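Local coordinates for scarecrow-like protein 3 (Arabidopsis thaliana, PDB 6KPB) that probably acts as a transcription factor in plant development and binds zinc finger proteins of the IDD family, including JACKDAW/IDD10, at residues M93-A98 against K391-L396; V148-T153 against A174-Q179; F375-T380 against I467-R472; K421-I426 against S478-R483. One frame throughout, in Å; residues are numbered along the deposited sequence.

Contact 1 of 4, residues M93-A98 against K391-L396; sequences MQRIAA and KVEKML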
loop_
_atom_site.group_PDB
_atom_site.type_symbol
_atom_site.label_atom_id
_atom_site.label_comp_id
_atom_site.label_asym_id
_atom_site.label_seq_id
_atom_site.Cartn_x
_atom_site.Cartn_y
_atom_site.Cartn_z
ATOM N N MET A 93 16.845 -8.683 -16.927
ATOM C CA MET A 93 17.055 -9.792 -16.003
ATOM C C MET A 93 16.991 -9.337 -14.551
ATOM O O MET A 93 16.525 -10.090 -13.689
ATOM C CB MET A 93 18.391 -10.474 -16.290
ATOM C CG MET A 93 18.426 -11.915 -15.830
ATOM S SD MET A 93 17.132 -12.879 -16.635
ATOM C CE MET A 93 16.680 -14.013 -15.326
ATOM N N GLN A 94 17.445 -8.116 -14.260
ATOM C CA GLN A 94 17.329 -7.595 -12.903
ATOM C C GLN A 94 15.870 -7.410 -12.513
ATOM O O GLN A 94 15.482 -7.689 -11.372
ATOM C CB GLN A 94 18.082 -6.273 -12.773
ATOM C CG GLN A 94 19.558 -6.366 -13.096
ATOM C CD GLN A 94 20.301 -5.078 -12.803
ATOM O OE1 GLN A 94 20.499 -4.245 -13.688
ATOM N NE2 GLN A 94 20.727 -4.912 -11.556
ATOM N N ARG A 95 15.047 -6.931 -13.447
ATOM C CA ARG A 95 13.630 -6.747 -13.159
ATOM C C ARG A 95 12.925 -8.092 -13.021
ATOM O O ARG A 95 12.147 -8.300 -12.083
ATOM C CB ARG A 95 12.988 -5.890 -14.252
ATOM C CG ARG A 95 13.616 -4.500 -14.375
ATOM C CD ARG A 95 13.366 -3.880 -15.744
ATOM N NE ARG A 95 12.311 -2.870 -15.724
ATOM C CZ ARG A 95 12.528 -1.567 -15.581
ATOM N NH1 ARG A 95 13.764 -1.111 -15.441
ATOM N NH2 ARG A 95 11.508 -0.717 -15.576
ATOM N N ILE A 96 13.203 -9.023 -13.937
ATOM C CA ILE A 96 12.637 -10.370 -13.841
ATOM C C ILE A 96 12.997 -11.003 -12.504
ATOM O O ILE A 96 12.133 -11.527 -11.790
ATOM C CB ILE A 96 13.117 -11.239 -15.018
ATOM C CG1 ILE A 96 12.385 -10.862 -16.306
ATOM C CG2 ILE A 96 12.922 -12.718 -14.703
ATOM C CD1 ILE A 96 10.993 -11.440 -16.404
ATOM N N ALA A 97 14.282 -10.956 -12.144
ATOM C CA ALA A 97 14.721 -11.551 -10.888
ATOM C C ALA A 97 14.026 -10.920 -9.689
ATOM O O ALA A 97 13.745 -11.611 -8.706
ATOM C CB ALA A 97 16.237 -11.424 -10.749
ATOM N N ALA A 98 13.725 -9.620 -9.755
ATOM C CA ALA A 98 13.112 -8.945 -8.614
ATOM C C ALA A 98 11.734 -9.515 -8.302
ATOM O O ALA A 98 11.397 -9.737 -7.133
ATOM C CB ALA A 98 13.022 -7.443 -8.877
ATOM N N LYS A 391 4.723 0.186 -13.654
ATOM C CA LYS A 391 3.371 -0.166 -13.224
ATOM C C LYS A 391 2.915 -1.474 -13.859
ATOM O O LYS A 391 2.393 -2.362 -13.175
ATOM C CB LYS A 391 2.392 0.957 -13.569
ATOM C CG LYS A 391 2.439 2.155 -12.642
ATOM C CD LYS A 391 1.055 2.775 -12.503
ATOM C CE LYS A 391 1.136 4.257 -12.186
ATOM N NZ LYS A 391 1.704 5.024 -13.329
ATOM N N VAL A 392 3.101 -1.607 -15.173
ATOM C CA VAL A 392 2.714 -2.837 -15.859
ATOM C C VAL A 392 3.539 -4.010 -15.346
ATOM O O VAL A 392 3.006 -5.085 -15.044
ATOM C CB VAL A 392 2.853 -2.667 -17.383
ATOM C CG1 VAL A 392 2.718 -4.009 -18.086
ATOM C CG2 VAL A 392 1.816 -1.682 -17.902
ATOM N N GLU A 393 4.854 -3.814 -15.226
ATOM C CA GLU A 393 5.728 -4.901 -14.796
ATOM C C GLU A 393 5.398 -5.358 -13.380
ATOM O O GLU A 393 5.468 -6.554 -13.076
ATOM C CB GLU A 393 7.191 -4.467 -14.901
ATOM C CG GLU A 393 7.709 -4.407 -16.331
ATOM C CD GLU A 393 9.063 -3.733 -16.438
ATOM O OE1 GLU A 393 9.477 -3.064 -15.465
ATOM O OE2 GLU A 393 9.714 -3.868 -17.496
ATOM N N LYS A 394 5.020 -4.427 -12.503
ATOM C CA LYS A 394 4.713 -4.773 -11.117
ATOM C C LYS A 394 3.257 -5.197 -10.933
ATOM O O LYS A 394 2.981 -6.313 -10.482
ATOM C CB LYS A 394 5.012 -3.618 -10.214
ATOM C CG LYS A 394 4.184 -3.629 -8.970
ATOM C CD LYS A 394 4.977 -3.270 -7.750
ATOM C CE LYS A 394 4.717 -4.279 -6.660
ATOM N NZ LYS A 394 4.954 -3.706 -5.323
ATOM N N MET A 395 2.315 -4.310 -11.266
ATOM C CA MET A 395 0.917 -4.544 -10.920
ATOM C C MET A 395 0.276 -5.653 -11.742
ATOM O O MET A 395 -0.745 -6.203 -11.318
ATOM C CB MET A 395 0.111 -3.254 -11.076
ATOM C CG MET A 395 0.575 -2.122 -10.178
ATOM S SD MET A 395 -0.572 -0.732 -10.142
ATOM C CE MET A 395 0.263 0.349 -8.981
ATOM N N LEU A 396 0.841 -5.997 -12.899
ATOM C CA LEU A 396 0.279 -7.038 -13.755
ATOM C C LEU A 396 1.164 -8.280 -13.761
ATOM O O LEU A 396 0.798 -9.297 -13.165
ATOM C CB LEU A 396 0.066 -6.507 -15.173
ATOM C CG LEU A 396 -1.059 -5.482 -15.326
ATOM C CD1 LEU A 396 -1.228 -5.073 -16.781
ATOM C CD2 LEU A 396 -2.363 -6.027 -14.764
#
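A buried salt bridge between two helices of the GRAS domain joins Arg95 to Glu393. Arg95 lies on helix 92-109, in the predicted LRI region, the first leucine repeat. Glu393 lies on helix 387-406, in the predicted PFYRE region. The helices keep their backbones well apart, with Arg95 CA and Glu393 CA 8.3 Å from each other, and the two long side chains span the gap. Both side chains set out toward the other helix. The Arg95 chain bends at chi3 (103°), which turns the NE side of its guanidinium to the carboxylate. The Glu393 chain runs extended beyond CG and ends at that edge. The two planar groups are turned 65° against each other. Glu393 OE2 has a second cationic partner in Arg389, and Arg95 NH1 also bonds to the carbonyl oxygen of Gly90. Glu393 is thus shared by two arginines, whose like charges it probably screens. Phe375 and Leu378 of helix 360-381 pack on the Glu393 side chain. The grip is side-on. Arg95 NE reaches Glu393 OE2 weakly, while Glu393 OE1 takes both main bonds, from Arg95 NE at 2.9 Å and Arg95 NH2 at 3.1 Å, on its syn side.

Contact 2 of 4, residues V148-T153 against A174-Q179; sequences VSYLLT and ASEPAQ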
loop_
_atom_site.group_PDB
_atom_site.type_symbol
_atom_site.label_atom_id
_atom_site.label_comp_id
_atom_site.label_asym_id
_atom_site.label_seq_id
_atom_site.Cartn_x
_atom_site.Cartn_y
_atom_site.Cartn_z
ATOM N N VAL A 148 -5.701 -6.968 -30.827
ATOM C CA VAL A 148 -5.835 -8.111 -31.726
ATOM C C VAL A 148 -6.993 -8.997 -31.285
ATOM O O VAL A 148 -7.823 -9.417 -32.102
ATOM C CB VAL A 148 -4.515 -8.900 -31.794
ATOM C CG1 VAL A 148 -4.725 -10.224 -32.517
ATOM C CG2 VAL A 148 -3.439 -8.079 -32.487
ATOM N N SER A 149 -7.064 -9.293 -29.984
ATOM C CA SER A 149 -8.163 -10.092 -29.453
ATOM C C SER A 149 -9.509 -9.446 -29.760
ATOM O O SER A 149 -10.417 -10.098 -30.287
ATOM C CB SER A 149 -7.984 -10.285 -27.946
ATOM O OG SER A 149 -9.077 -10.992 -27.384
ATOM N N TYR A 150 -9.647 -8.154 -29.453
ATOM C CA TYR A 150 -10.909 -7.460 -29.702
ATOM C C TYR A 150 -11.282 -7.496 -31.178
ATOM O O TYR A 150 -12.441 -7.749 -31.528
ATOM C CB TYR A 150 -10.822 -6.018 -29.209
ATOM C CG TYR A 150 -10.689 -5.882 -27.709
ATOM C CD1 TYR A 150 -11.028 -6.929 -26.860
ATOM C CD2 TYR A 150 -10.223 -4.703 -27.140
ATOM C CE1 TYR A 150 -10.910 -6.804 -25.489
ATOM C CE2 TYR A 150 -10.100 -4.569 -25.772
ATOM C CZ TYR A 150 -10.442 -5.621 -24.951
ATOM O OH TYR A 150 -10.318 -5.486 -23.589
ATOM N N LEU A 151 -10.312 -7.248 -32.061
ATOM C CA LEU A 151 -10.589 -7.262 -33.494
ATOM C C LEU A 151 -11.072 -8.637 -33.943
ATOM O O LEU A 151 -12.072 -8.752 -34.660
ATOM C CB LEU A 151 -9.336 -6.845 -34.269
ATOM C CG LEU A 151 -9.435 -6.453 -35.748
ATOM C CD1 LEU A 151 -8.207 -5.640 -36.139
ATOM C CD2 LEU A 151 -9.571 -7.665 -36.666
ATOM N N LEU A 152 -10.367 -9.693 -33.532
ATOM C CA LEU A 152 -10.717 -11.038 -33.979
ATOM C C LEU A 152 -12.062 -11.483 -33.419
ATOM O O LEU A 152 -12.871 -12.082 -34.137
ATOM C CB LEU A 152 -9.618 -12.023 -33.583
ATOM C CG LEU A 152 -8.300 -11.905 -34.356
ATOM C CD1 LEU A 152 -7.221 -12.794 -33.744
ATOM C CD2 LEU A 152 -8.522 -12.250 -35.822
ATOM N N THR A 153 -12.324 -11.197 -32.141
ATOM C CA THR A 153 -13.569 -11.651 -31.530
ATOM C C THR A 153 -14.766 -10.861 -32.048
ATOM O O THR A 153 -15.856 -11.419 -32.219
ATOM C CB THR A 153 -13.481 -11.549 -30.007
ATOM O OG1 THR A 153 -13.266 -10.186 -29.629
ATOM C CG2 THR A 153 -12.338 -12.405 -29.482
ATOM N N ALA A 174 -15.848 -7.118 -18.060
ATOM C CA ALA A 174 -16.202 -5.853 -18.703
ATOM C C ALA A 174 -15.390 -4.713 -18.088
ATOM O O ALA A 174 -15.890 -3.873 -17.338
ATOM C CB ALA A 174 -17.700 -5.606 -18.583
ATOM N N SER A 175 -14.106 -4.692 -18.439
ATOM C CA SER A 175 -13.175 -3.688 -17.936
ATOM C C SER A 175 -12.817 -2.619 -18.956
ATOM O O SER A 175 -12.687 -1.449 -18.592
ATOM C CB SER A 175 -11.892 -4.364 -17.437
ATOM O OG SER A 175 -11.414 -5.315 -18.373
ATOM N N GLU A 176 -12.662 -2.980 -20.228
ATOM C CA GLU A 176 -12.283 -2.018 -21.257
ATOM C C GLU A 176 -13.436 -1.803 -22.228
ATOM O O GLU A 176 -13.807 -2.738 -22.957
ATOM C CB GLU A 176 -11.039 -2.494 -22.009
ATOM C CG GLU A 176 -10.613 -1.556 -23.126
ATOM C CD GLU A 176 -10.255 -0.176 -22.616
ATOM O OE1 GLU A 176 -9.384 -0.077 -21.725
ATOM O OE2 GLU A 176 -10.854 0.811 -23.097
ATOM N N PRO A 177 -14.030 -0.607 -22.281
ATOM C CA PRO A 177 -15.138 -0.373 -23.221
ATOM C C PRO A 177 -14.714 -0.299 -24.680
ATOM O O PRO A 177 -15.592 -0.298 -25.552
ATOM C CB PRO A 177 -15.723 0.963 -22.745
ATOM C CG PRO A 177 -14.595 1.642 -22.051
ATOM C CD PRO A 177 -13.796 0.550 -21.399
ATOM N N ALA A 178 -13.411 -0.242 -24.977
ATOM C CA ALA A 178 -12.964 -0.182 -26.365
ATOM C C ALA A 178 -13.353 -1.424 -27.155
ATOM O O ALA A 178 -13.453 -1.360 -28.385
ATOM C CB ALA A 178 -11.447 0.009 -26.419
ATOM N N GLN A 179 -13.574 -2.551 -26.476
ATOM C CA GLN A 179 -13.944 -3.778 -27.170
ATOM C C GLN A 179 -15.302 -3.645 -27.847
ATOM O O GLN A 179 -15.477 -4.083 -28.990
ATOM C CB GLN A 179 -13.949 -4.948 -26.188
ATOM C CG GLN A 179 -14.439 -6.260 -26.775
ATOM C CD GLN A 179 -14.360 -7.401 -25.780
ATOM O OE1 GLN A 179 -14.370 -7.183 -24.568
ATOM N NE2 GLN A 179 -14.276 -8.625 -26.286
#
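Gln179 lies across the ring of Tyr150 along most of its length. Its CB sits over the ring centre, 3.5 Å from the centroid of the Tyr150 ring and 7° off the normal, a CH-pi contact. CG is next, 3.5 Å from Tyr150 CD1. The chain stays extended, with CG anti to the backbone N (chi1 175°), and this carries the amide out past the CD1-CE1 side. Gln179 CD is 3.5 Å from Tyr150 CE1, and the amide plane is only 24° from that of the ring. The contact packs helix 145-160 against the start of helix 178-189, just after the strand that holds the predicted VHIID motif, in the Rossmann-like part of the GRAS domain. At the tip, Gln179 NE2 bonds to Ser255 OG. Thr153 OG1 is also near, 3.8 Å from Gln179 NE2. The hydroxyl end of Tyr150 meets Glu176 instead: Tyr150 OH is 3.5 Å from Glu176 CB. The carboxylate of Glu176 turns back, and its OE2 accepts a weak capping bond from Ala178 N.

Contact 3 of 4, residues F375-T380 against I467-R472; sequences FDCLET and ICWQDR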
loop_
_atom_site.group_PDB
_atom_site.type_symbol
_atom_site.label_atom_id
_atom_site.label_comp_id
_atom_site.label_asym_id
_atom_site.label_seq_id
_atom_site.Cartn_x
_atom_site.Cartn_y
_atom_site.Cartn_z
ATOM N N PHE A 375 8.766 -9.179 -20.609
ATOM C CA PHE A 375 9.660 -8.119 -20.158
ATOM C C PHE A 375 10.616 -7.669 -21.253
ATOM O O PHE A 375 11.176 -6.572 -21.157
ATOM C CB PHE A 375 10.455 -8.579 -18.935
ATOM C CG PHE A 375 9.713 -8.438 -17.634
ATOM C CD1 PHE A 375 8.554 -9.161 -17.395
ATOM C CD2 PHE A 375 10.183 -7.591 -16.643
ATOM C CE1 PHE A 375 7.876 -9.035 -16.197
ATOM C CE2 PHE A 375 9.509 -7.461 -15.444
ATOM C CZ PHE A 375 8.354 -8.185 -15.221
ATOM N N ASP A 376 10.820 -8.488 -22.286
ATOM C CA ASP A 376 11.735 -8.110 -23.358
ATOM C C ASP A 376 11.108 -7.064 -24.273
ATOM O O ASP A 376 11.798 -6.148 -24.735
ATOM C CB ASP A 376 12.150 -9.349 -24.154
ATOM C CG ASP A 376 13.484 -9.176 -24.856
ATOM O OD1 ASP A 376 13.742 -8.085 -25.404
ATOM O OD2 ASP A 376 14.278 -10.140 -24.861
ATOM N N CYS A 377 9.803 -7.183 -24.545
ATOM C CA CYS A 377 9.114 -6.181 -25.355
ATOM C C CYS A 377 9.302 -4.788 -24.771
ATOM O O CYS A 377 9.714 -3.855 -25.470
ATOM C CB CYS A 377 7.621 -6.505 -25.456
ATOM S SG CYS A 377 7.201 -8.246 -25.634
ATOM N N LEU A 378 9.005 -4.634 -23.479
ATOM C CA LEU A 378 9.111 -3.327 -22.840
ATOM C C LEU A 378 10.537 -2.798 -22.889
ATOM O O LEU A 378 10.753 -1.590 -23.038
ATOM C CB LEU A 378 8.619 -3.413 -21.396
ATOM C CG LEU A 378 7.122 -3.678 -21.244
ATOM C CD1 LEU A 378 6.768 -4.006 -19.805
ATOM C CD2 LEU A 378 6.331 -2.475 -21.728
ATOM N N GLU A 379 11.526 -3.689 -22.775
ATOM C CA GLU A 379 12.918 -3.248 -22.788
ATOM C C GLU A 379 13.310 -2.684 -24.147
ATOM O O GLU A 379 14.040 -1.690 -24.224
ATOM C CB GLU A 379 13.837 -4.406 -22.398
ATOM C CG GLU A 379 15.323 -4.077 -22.447
ATOM C CD GLU A 379 15.725 -2.997 -21.458
ATOM O OE1 GLU A 379 16.736 -2.307 -21.708
ATOM O OE2 GLU A 379 15.034 -2.837 -20.429
ATOM N N THR A 380 12.829 -3.295 -25.231
ATOM C CA THR A 380 13.180 -2.830 -26.566
ATOM C C THR A 380 12.363 -1.627 -27.018
ATOM O O THR A 380 12.647 -1.080 -28.089
ATOM C CB THR A 380 13.004 -3.958 -27.589
ATOM O OG1 THR A 380 11.608 -4.224 -27.777
ATOM C CG2 THR A 380 13.698 -5.223 -27.116
ATOM N N ILE A 467 -0.809 -15.271 -30.599
ATOM C CA ILE A 467 -0.048 -14.027 -30.598
ATOM C C ILE A 467 1.312 -14.298 -29.969
ATOM O O ILE A 467 1.399 -14.675 -28.795
ATOM C CB ILE A 467 -0.794 -12.918 -29.843
ATOM C CG1 ILE A 467 -2.228 -12.794 -30.361
ATOM C CG2 ILE A 467 -0.065 -11.595 -29.997
ATOM C CD1 ILE A 467 -3.073 -11.807 -29.588
ATOM N N CYS A 468 2.373 -14.105 -30.745
ATOM C CA CYS A 468 3.728 -14.391 -30.305
ATOM C C CYS A 468 4.557 -13.117 -30.238
ATOM O O CYS A 468 4.328 -12.164 -30.988
ATOM C CB CYS A 468 4.421 -15.383 -31.247
ATOM S SG CYS A 468 3.574 -16.959 -31.461
ATOM N N TRP A 469 5.521 -13.111 -29.323
ATOM C CA TRP A 469 6.618 -12.152 -29.330
ATOM C C TRP A 469 7.866 -12.897 -29.776
ATOM O O TRP A 469 8.263 -13.877 -29.136
ATOM C CB TRP A 469 6.829 -11.518 -27.956
ATOM C CG TRP A 469 8.120 -10.762 -27.854
ATOM C CD1 TRP A 469 9.256 -11.166 -27.214
ATOM C CD2 TRP A 469 8.414 -9.482 -28.426
ATOM N NE1 TRP A 469 10.236 -10.210 -27.344
ATOM C CE2 TRP A 469 9.744 -9.167 -28.082
ATOM C CE3 TRP A 469 7.679 -8.567 -29.186
ATOM C CZ2 TRP A 469 10.356 -7.980 -28.477
ATOM C CZ3 TRP A 469 8.289 -7.389 -29.577
ATOM C CH2 TRP A 469 9.613 -7.106 -29.222
ATOM N N GLN A 470 8.474 -12.433 -30.869
ATOM C CA GLN A 470 9.525 -13.183 -31.545
ATOM C C GLN A 470 9.010 -14.579 -31.872
ATOM O O GLN A 470 8.077 -14.729 -32.667
ATOM C CB GLN A 470 10.796 -13.247 -30.692
ATOM C CG GLN A 470 11.285 -11.896 -30.175
ATOM C CD GLN A 470 11.868 -11.011 -31.266
ATOM O OE1 GLN A 470 11.157 -10.553 -32.161
ATOM N NE2 GLN A 470 13.172 -10.764 -31.191
ATOM N N ASP A 471 9.590 -15.604 -31.252
ATOM C CA ASP A 471 9.136 -16.977 -31.430
ATOM C C ASP A 471 8.358 -17.507 -30.234
ATOM O O ASP A 471 7.907 -18.655 -30.268
ATOM C CB ASP A 471 10.329 -17.898 -31.709
ATOM C CG ASP A 471 10.882 -17.732 -33.113
ATOM O OD1 ASP A 471 10.331 -16.916 -33.881
ATOM O OD2 ASP A 471 11.868 -18.423 -33.446
ATOM N N ARG A 472 8.184 -16.703 -29.187
ATOM C CA ARG A 472 7.574 -17.179 -27.951
ATOM C C ARG A 472 6.069 -16.959 -27.989
ATOM O O ARG A 472 5.627 -15.811 -28.135
ATOM C CB ARG A 472 8.169 -16.459 -26.754
ATOM C CG ARG A 472 7.667 -16.968 -25.415
ATOM C CD ARG A 472 8.246 -18.334 -25.097
ATOM N NE ARG A 472 7.682 -18.895 -23.872
ATOM C CZ ARG A 472 8.131 -19.997 -23.281
ATOM N NH1 ARG A 472 9.158 -20.657 -23.797
ATOM N NH2 ARG A 472 7.557 -20.435 -22.169
#
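Cys377 O is gripped twice by Thr380, one turn on: Thr380 OG1 donates to it at 3.0 Å, and Thr380 N bonds to it weakly. The hydroxyl approaches tilted 26° from the carbonyl plane. Thr380 OG1 also faces the strand partner, 3.8 Å from Trp469 CH2. The indole of Trp469 carries the whole contact on its side. Its first torsion points the ring away from its own backbone N, out to the helix. Cys377 covers one face. Its SG stands 3.5 Å from the centroid of the five-membered ring, 20° off the normal, a sulfur-aromatic contact. Cys377 SG comes closest at Trp469 CD2, 3.3 Å away, on the bond the two rings share. Cys377 CB lies over the six-membered ring, 4.1 Å from its centroid. The side chain of Gln470 folds onto the opposite face, so the indole is sandwiched. Beside the pyrrole nitrogen, Asp376 CB is 3.8 Å from Trp469 NE1. The Asp376 carboxylate serves another partner: its OD2 bonds to a polar side chain of the bound peptide. Trp469 ends strand 464-469 and opens a type II' beta turn to Arg472, where strand 472-482 begins. The ring of Tyr456 meets it edge-to-face. Segment 375-380 thus packs against the tip of this hairpin, at 60° to strand 467-469, and its far side carries Phe375 and Leu378 toward helices 92-109 and 387-406.

Contact 4 of 4, residues K421-I426 against S478-R483; sequences KWSQRI and SAWRCR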
loop_
_atom_site.group_PDB
_atom_site.type_symbol
_atom_site.label_atom_id
_atom_site.label_comp_id
_atom_site.label_asym_id
_atom_site.label_seq_id
_atom_site.Cartn_x
_atom_site.Cartn_y
_atom_site.Cartn_z
ATOM N N LYS A 421 -4.575 -27.782 -24.824
ATOM C CA LYS A 421 -5.356 -28.254 -23.685
ATOM C C LYS A 421 -6.733 -27.606 -23.651
ATOM O O LYS A 421 -7.731 -28.274 -23.354
ATOM C CB LYS A 421 -4.606 -27.986 -22.381
ATOM C CG LYS A 421 -3.586 -29.052 -22.024
ATOM C CD LYS A 421 -3.442 -29.177 -20.516
ATOM C CE LYS A 421 -2.716 -30.457 -20.134
ATOM N NZ LYS A 421 -2.823 -30.742 -18.674
ATOM N N TRP A 422 -6.809 -26.307 -23.953
ATOM C CA TRP A 422 -8.097 -25.622 -23.939
ATOM C C TRP A 422 -9.030 -26.167 -25.011
ATOM O O TRP A 422 -10.237 -26.304 -24.779
ATOM C CB TRP A 422 -7.898 -24.118 -24.118
ATOM C CG TRP A 422 -7.356 -23.447 -22.902
ATOM C CD1 TRP A 422 -6.135 -22.851 -22.767
ATOM C CD2 TRP A 422 -8.010 -23.316 -21.636
ATOM N NE1 TRP A 422 -5.993 -22.349 -21.496
ATOM C CE2 TRP A 422 -7.131 -22.621 -20.782
ATOM C CE3 TRP A 422 -9.257 -23.714 -21.143
ATOM C CZ2 TRP A 422 -7.459 -22.319 -19.464
ATOM C CZ3 TRP A 422 -9.580 -23.412 -19.834
ATOM C CH2 TRP A 422 -8.685 -22.722 -19.009
ATOM N N SER A 423 -8.490 -26.488 -26.190
ATOM C CA SER A 423 -9.323 -27.001 -27.272
ATOM C C SER A 423 -10.001 -28.305 -26.872
ATOM O O SER A 423 -11.218 -28.453 -27.021
ATOM C CB SER A 423 -8.487 -27.191 -28.537
ATOM O OG SER A 423 -8.013 -25.947 -29.021
ATOM N N GLN A 424 -9.225 -29.263 -26.356
ATOM C CA GLN A 424 -9.810 -30.509 -25.870
ATOM C C GLN A 424 -10.849 -30.238 -24.791
ATOM O O GLN A 424 -11.954 -30.793 -24.820
ATOM C CB GLN A 424 -8.718 -31.431 -25.324
ATOM C CG GLN A 424 -7.665 -31.853 -26.329
ATOM C CD GLN A 424 -6.732 -32.905 -25.764
ATOM O OE1 GLN A 424 -7.107 -33.669 -24.872
ATOM N NE2 GLN A 424 -5.506 -32.947 -26.273
ATOM N N ARG A 425 -10.508 -29.379 -23.831
ATOM C CA ARG A 425 -11.409 -29.087 -22.721
ATOM C C ARG A 425 -12.709 -28.466 -23.217
ATOM O O ARG A 425 -13.802 -28.863 -22.798
ATOM C CB ARG A 425 -10.707 -28.159 -21.727
ATOM C CG ARG A 425 -11.306 -28.156 -20.336
ATOM C CD ARG A 425 -10.540 -27.218 -19.416
ATOM N NE ARG A 425 -9.128 -27.573 -19.299
ATOM C CZ ARG A 425 -8.657 -28.499 -18.469
ATOM N NH1 ARG A 425 -7.356 -28.753 -18.425
ATOM N NH2 ARG A 425 -9.488 -29.175 -17.685
ATOM N N ILE A 426 -12.609 -27.493 -24.124
ATOM C CA ILE A 426 -13.801 -26.818 -24.630
ATOM C C ILE A 426 -14.576 -27.730 -25.575
ATOM O O ILE A 426 -15.814 -27.760 -25.555
ATOM C CB ILE A 426 -13.409 -25.490 -25.304
ATOM C CG1 ILE A 426 -12.907 -24.493 -24.255
ATOM C CG2 ILE A 426 -14.577 -24.903 -26.080
ATOM C CD1 ILE A 426 -12.350 -23.218 -24.843
ATOM N N SER A 478 -9.631 -17.974 -29.853
ATOM C CA SER A 478 -10.358 -19.064 -30.488
ATOM C C SER A 478 -11.856 -18.819 -30.375
ATOM O O SER A 478 -12.337 -18.254 -29.389
ATOM C CB SER A 478 -9.995 -20.416 -29.865
ATOM O OG SER A 478 -10.296 -20.438 -28.480
ATOM N N ALA A 479 -12.590 -19.266 -31.392
ATOM C CA ALA A 479 -14.035 -19.103 -31.467
ATOM C C ALA A 479 -14.705 -20.470 -31.486
ATOM O O ALA A 479 -14.189 -21.416 -32.091
ATOM C CB ALA A 479 -14.435 -18.299 -32.707
ATOM N N TRP A 480 -15.859 -20.570 -30.826
ATOM C CA TRP A 480 -16.523 -21.851 -30.631
ATOM C C TRP A 480 -18.032 -21.686 -30.749
ATOM O O TRP A 480 -18.593 -20.650 -30.384
ATOM C CB TRP A 480 -16.169 -22.453 -29.264
ATOM C CG TRP A 480 -14.699 -22.474 -29.003
ATOM C CD1 TRP A 480 -13.944 -21.465 -28.473
ATOM C CD2 TRP A 480 -13.796 -23.552 -29.273
ATOM N NE1 TRP A 480 -12.628 -21.852 -28.394
ATOM C CE2 TRP A 480 -12.510 -23.129 -28.879
ATOM C CE3 TRP A 480 -13.949 -24.834 -29.806
ATOM C CZ2 TRP A 480 -11.388 -23.943 -29.002
ATOM C CZ3 TRP A 480 -12.832 -25.640 -29.929
ATOM C CH2 TRP A 480 -11.569 -25.192 -29.528
ATOM N N ARG A 481 -18.680 -22.729 -31.265
ATOM C CA ARG A 481 -20.129 -22.803 -31.365
ATOM C C ARG A 481 -20.606 -24.092 -30.710
ATOM O O ARG A 481 -19.834 -25.033 -30.517
ATOM C CB ARG A 481 -20.605 -22.762 -32.821
ATOM C CG ARG A 481 -20.174 -23.983 -33.612
ATOM C CD ARG A 481 -20.900 -24.100 -34.936
ATOM N NE ARG A 481 -21.541 -25.405 -35.076
ATOM C CZ ARG A 481 -20.898 -26.523 -35.397
ATOM N NH1 ARG A 481 -21.562 -27.667 -35.501
ATOM N NH2 ARG A 481 -19.588 -26.501 -35.609
ATOM N N CYS A 482 -21.895 -24.132 -30.388
ATOM C CA CYS A 482 -22.467 -25.278 -29.693
ATOM C C CYS A 482 -22.698 -26.435 -30.656
ATOM O O CYS A 482 -23.229 -26.246 -31.755
ATOM C CB CYS A 482 -23.779 -24.887 -29.017
ATOM S SG CYS A 482 -23.590 -23.719 -27.663
ATOM N N ARG A 483 -22.307 -27.635 -30.238
ATOM C CA ARG A 483 -22.519 -28.840 -31.025
ATOM C C ARG A 483 -23.801 -29.537 -30.580
ATOM O O ARG A 483 -24.301 -29.319 -29.473
ATOM C CB ARG A 483 -21.324 -29.787 -30.892
ATOM C CG ARG A 483 -21.255 -30.865 -31.963
ATOM C CD ARG A 483 -20.203 -31.919 -31.655
ATOM N NE ARG A 483 -18.847 -31.393 -31.762
ATOM C CZ ARG A 483 -18.077 -31.091 -30.722
ATOM N NH1 ARG A 483 -18.528 -31.268 -29.487
ATOM N NH2 ARG A 483 -16.856 -30.616 -30.916
#
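Apolar packing dominates between Ile426 and Trp480. Ile426 CG2 sits over one face of the indole, 3.8 Å from the centroid of the five-membered ring, a CH-pi contact. Its nearest ring atom is Trp480 CD2, at 3.6 Å. The chi1 torsion of Ile426 (-69°) sends the longer branch toward the ring as well, and Ile426 CD1 comes 3.8 Å from Trp480 NE1. Two branches of one residue therefore press on the same indole. Ser423 meets the far end of the ring. Its OG lies at the edge, in the ring plane, 3.7 Å from Trp480 CH2; this hydroxyl is hydrogen-bonded to Leu419 O.

The polar bond belongs to the strand itself. Trp480 NE1 donates to Ser478 OG at 2.7 Å, with an N-H...O angle of 144°. It ties the indole to the residue two places back and helps fix its rotation.

Phe431 and Met346 add to the apolar cover. This is helix-on-sheet packing: helix 419-428 lies against strand 472-482 of the central mixed sheet, within the predicted SAW region of the GRAS domain.

All four contacts lie in the GRAS domain. Contacts 1 and 3 are neighbours, with centres 14 Å apart. They touch where Phe375 of helix 360-381 meets Ile96. Contact 3 continues to contact 2 through Val148 and Ile467, although their centres are 21 Å apart. Contact 4 stands away from contact 1, about 33 Å between centres, on the other side of the chain's centre. Contacts 3 and 4 use adjacent strands of one sheet, 464-469 and 472-482. Along the chain, contact 1 encloses contact 2, and the segments of contact 3 alternate with those of contacts 1 and 4. Helix 92-109 is thereby tied, through helices 387-406 and 360-381, to the hairpin of strands 464-469 and 472-482.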